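Local atomic coordinates of single-stranded DNA-binding protein (Thermus thermophilus, PDB entry 2CWA), a protein that binds single-stranded DNA and probably recruits partner proteins to it during DNA replication, recombination and repair. Residues 13-18 / 119-124. Sequence-based numbering, arbitrary orientation.
Sequences ALATRP and RGQPRL
A13 begins the contact by turning its methyl group toward the segment 119-124: CB lies 4.4 Å from CB of L124 and 4.5 Å from CB of P122. The same methyl is 4.2 Å from the carbonyl O of P122, a buried oxygen with no hydrogen-bond partner in the model. CB of L124 comes 3.8 Å from the backbone N of A13, and both residues also pack on L75 of strand 75-85. The side chain of L14 turns from this contact to L32, L34 and V76, whereas its carbonyl O lies 3.6 Å from CG of the P122 ring. A15 meets the other segment mainly through its carbonyl: its O is 3.6 Å from CB of Q121 and also touches CD of P122, while accepting a hydrogen bond from NE2 of Q72. T16 ends the contact, its side chain running alongside that of Q121 and pointing the same way; CG2 is modelled 3.1 Å from NE2 of the amide, too short for comfortable packing, so the exact placement of these groups is doubtful. Extended beyond CG (chi2 177°), Q121 carries its amide past the A15 carbonyl, and OE1 takes a weak, bent bond from NH2 of R119, 2.8 Å at 122°. An alanine at Q121 would remove the amide and is likely to leave the T16 methyl less covered and the R119 guanidinium freer to turn. The two segments run roughly antiparallel, 166° apart, but no hydrogen bond joins them; A13 and A15 bond through the backbone to A35 and T33, L14 to G73 and Q74, R123 to A115. Side chains thus pack against backbone carbonyls at the edge of an OB-fold beta-barrel, where the short strand 122-125, leading toward the second SSB domain, lies against strand 5-22 of the first.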
ATOM      1  N   ALA A  13      13.283   2.637   2.799  1.00 21.40           N
ATOM      2  CA  ALA A  13      14.489   3.028   2.088  1.00 22.10           C
ATOM      3  C   ALA A  13      14.231   2.912   0.593  1.00 20.46           C
ATOM      4  O   ALA A  13      13.450   2.076   0.165  1.00 21.60           O
ATOM      5  CB  ALA A  13      15.652   2.117   2.492  1.00 23.54           C
ATOM      6  N   LEU A  14      14.870   3.761  -0.202  1.00 21.62           N
ATOM      7  CA  LEU A  14      14.686   3.676  -1.645  1.00 22.52           C
ATOM      8  C   LEU A  14      15.457   2.447  -2.113  1.00 21.14           C
ATOM      9  O   LEU A  14      16.680   2.392  -1.974  1.00 23.43           O
ATOM     10  CB  LEU A  14      15.231   4.923  -2.333  1.00 19.52           C
ATOM     11  CG  LEU A  14      14.491   6.218  -1.986  1.00 20.90           C
ATOM     12  CD1 LEU A  14      15.060   7.353  -2.812  1.00 22.97           C
ATOM     13  CD2 LEU A  14      13.005   6.041  -2.250  1.00 21.24           C
ATOM     14  N   ALA A  15      14.736   1.467  -2.645  1.00 22.94           N
ATOM     15  CA  ALA A  15      15.342   0.222  -3.116  1.00 27.32           C
ATOM     16  C   ALA A  15      16.330   0.448  -4.256  1.00 31.61           C
ATOM     17  O   ALA A  15      17.331  -0.269  -4.380  1.00 28.09           O
ATOM     18  CB  ALA A  15      14.255  -0.745  -3.551  1.00 26.91           C
ATOM     19  N   THR A  16      16.037   1.445  -5.086  1.00 30.88           N
ATOM     20  CA  THR A  16      16.881   1.797  -6.224  1.00 33.40           C
ATOM     21  C   THR A  16      16.788   3.298  -6.458  1.00 35.51           C
ATOM     22  O   THR A  16      15.907   3.966  -5.913  1.00 31.49           O
ATOM     23  CB  THR A  16      16.409   1.110  -7.514  1.00 34.25           C
ATOM     24  OG1 THR A  16      15.053   1.492  -7.784  1.00 33.41           O
ATOM     25  CG2 THR A  16      16.492  -0.401  -7.384  1.00 34.80           C
ATOM     26  N   ARG A  17      17.700   3.827  -7.265  1.00 35.88           N
ATOM     27  CA  ARG A  17      17.675   5.246  -7.582  1.00 40.12           C
ATOM     28  C   ARG A  17      16.356   5.473  -8.327  1.00 38.17           C
ATOM     29  O   ARG A  17      16.008   4.715  -9.232  1.00 38.65           O
ATOM     30  CB  ARG A  17      18.874   5.614  -8.463  1.00 43.18           C
ATOM     31  CG  ARG A  17      19.120   7.111  -8.578  1.00 49.02           C
ATOM     32  CD  ARG A  17      20.450   7.405  -9.262  1.00 54.01           C
ATOM     33  NE  ARG A  17      20.712   8.840  -9.336  1.00 60.76           N
ATOM     34  CZ  ARG A  17      20.859   9.628  -8.276  1.00 63.55           C
ATOM     35  NH1 ARG A  17      20.772   9.120  -7.054  1.00 64.87           N
ATOM     36  NH2 ARG A  17      21.081  10.927  -8.435  1.00 66.44           N
ATOM     37  N   PRO A  18      15.601   6.514  -7.947  1.00 35.96           N
ATOM     38  CA  PRO A  18      14.312   6.839  -8.571  1.00 35.72           C
ATOM     39  C   PRO A  18      14.357   7.182 -10.060  1.00 37.20           C
ATOM     40  O   PRO A  18      15.354   7.702 -10.561  1.00 36.40           O
ATOM     41  CB  PRO A  18      13.804   7.997  -7.716  1.00 35.41           C
ATOM     42  CG  PRO A  18      15.065   8.693  -7.335  1.00 36.95           C
ATOM     43  CD  PRO A  18      15.972   7.537  -6.956  1.00 35.80           C
ATOM     44  N   ARG A 119      19.182  -9.067  -4.153  1.00 47.09           N
ATOM     45  CA  ARG A 119      19.586  -8.238  -5.286  1.00 45.80           C
ATOM     46  C   ARG A 119      20.448  -7.052  -4.872  1.00 43.93           C
ATOM     47  O   ARG A 119      20.744  -6.176  -5.684  1.00 41.97           O
ATOM     48  CB  ARG A 119      18.353  -7.731  -6.037  1.00 50.86           C
ATOM     49  CG  ARG A 119      17.504  -8.832  -6.655  1.00 57.02           C
ATOM     50  CD  ARG A 119      16.361  -8.257  -7.481  1.00 61.61           C
ATOM     51  NE  ARG A 119      15.431  -7.473  -6.672  1.00 67.56           N
ATOM     52  CZ  ARG A 119      14.723  -7.961  -5.657  1.00 70.13           C
ATOM     53  NH1 ARG A 119      14.836  -9.239  -5.319  1.00 71.77           N
ATOM     54  NH2 ARG A 119      13.900  -7.171  -4.977  1.00 71.27           N
ATOM     55  N   GLY A 120      20.853  -7.026  -3.607  1.00 41.08           N
ATOM     56  CA  GLY A 120      21.677  -5.932  -3.127  1.00 39.88           C
ATOM     57  C   GLY A 120      20.895  -4.659  -2.847  1.00 39.02           C
ATOM     58  O   GLY A 120      21.485  -3.594  -2.673  1.00 40.98           O
ATOM     59  N   GLN A 121      19.569  -4.759  -2.797  1.00 36.26           N
ATOM     60  CA  GLN A 121      18.730  -3.594  -2.535  1.00 33.36           C
ATOM     61  C   GLN A 121      18.428  -3.452  -1.047  1.00 32.09           C
ATOM     62  O   GLN A 121      18.130  -4.432  -0.367  1.00 33.20           O
ATOM     63  CB  GLN A 121      17.412  -3.700  -3.302  1.00 34.80           C
ATOM     64  CG  GLN A 121      17.569  -3.893  -4.794  1.00 38.81           C
ATOM     65  CD  GLN A 121      16.235  -4.058  -5.489  1.00 40.26           C
ATOM     66  OE1 GLN A 121      15.399  -4.861  -5.072  1.00 43.38           O
ATOM     67  NE2 GLN A 121      16.029  -3.305  -6.557  1.00 42.03           N
ATOM     68  N   PRO A 122      18.493  -2.219  -0.524  1.00 31.69           N
ATOM     69  CA  PRO A 122      18.220  -1.980   0.895  1.00 30.31           C
ATOM     70  C   PRO A 122      16.740  -1.955   1.268  1.00 31.48           C
ATOM     71  O   PRO A 122      15.892  -1.536   0.478  1.00 33.07           O
ATOM     72  CB  PRO A 122      18.899  -0.636   1.147  1.00 29.04           C
ATOM     73  CG  PRO A 122      18.691   0.081  -0.143  1.00 27.93           C
ATOM     74  CD  PRO A 122      19.018  -1.001  -1.169  1.00 31.18           C
ATOM     75  N   ARG A 123      16.446  -2.430   2.476  1.00 32.33           N
ATOM     76  CA  ARG A 123      15.094  -2.440   3.030  1.00 32.49           C
ATOM     77  C   ARG A 123      15.225  -1.914   4.456  1.00 31.72           C
ATOM     78  O   ARG A 123      16.098  -2.360   5.208  1.00 29.82           O
ATOM     79  CB  ARG A 123      14.508  -3.855   3.081  1.00 36.53           C
ATOM     80  CG  ARG A 123      14.255  -4.498   1.734  1.00 43.55           C
ATOM     81  CD  ARG A 123      13.365  -5.722   1.882  1.00 45.97           C
ATOM     82  NE  ARG A 123      13.852  -6.639   2.909  1.00 50.54           N
ATOM     83  CZ  ARG A 123      13.520  -7.925   2.980  1.00 54.00           C
ATOM     84  NH1 ARG A 123      12.699  -8.449   2.079  1.00 55.30           N
ATOM     85  NH2 ARG A 123      14.010  -8.689   3.947  1.00 55.07           N
ATOM     86  N   LEU A 124      14.372  -0.966   4.828  1.00 26.65           N
ATOM     87  CA  LEU A 124      14.418  -0.402   6.175  1.00 25.62           C
ATOM     88  C   LEU A 124      13.788  -1.349   7.197  1.00 22.32           C
ATOM     89  O   LEU A 124      12.655  -1.804   7.022  1.00 23.10           O
ATOM     90  CB  LEU A 124      13.684   0.950   6.223  1.00 21.57           C
ATOM     91  CG  LEU A 124      13.615   1.655   7.588  1.00 23.17           C
ATOM     92  CD1 LEU A 124      15.019   2.042   8.061  1.00 19.09           C
ATOM     93  CD2 LEU A 124      12.739   2.903   7.479  1.00 21.69           C
TER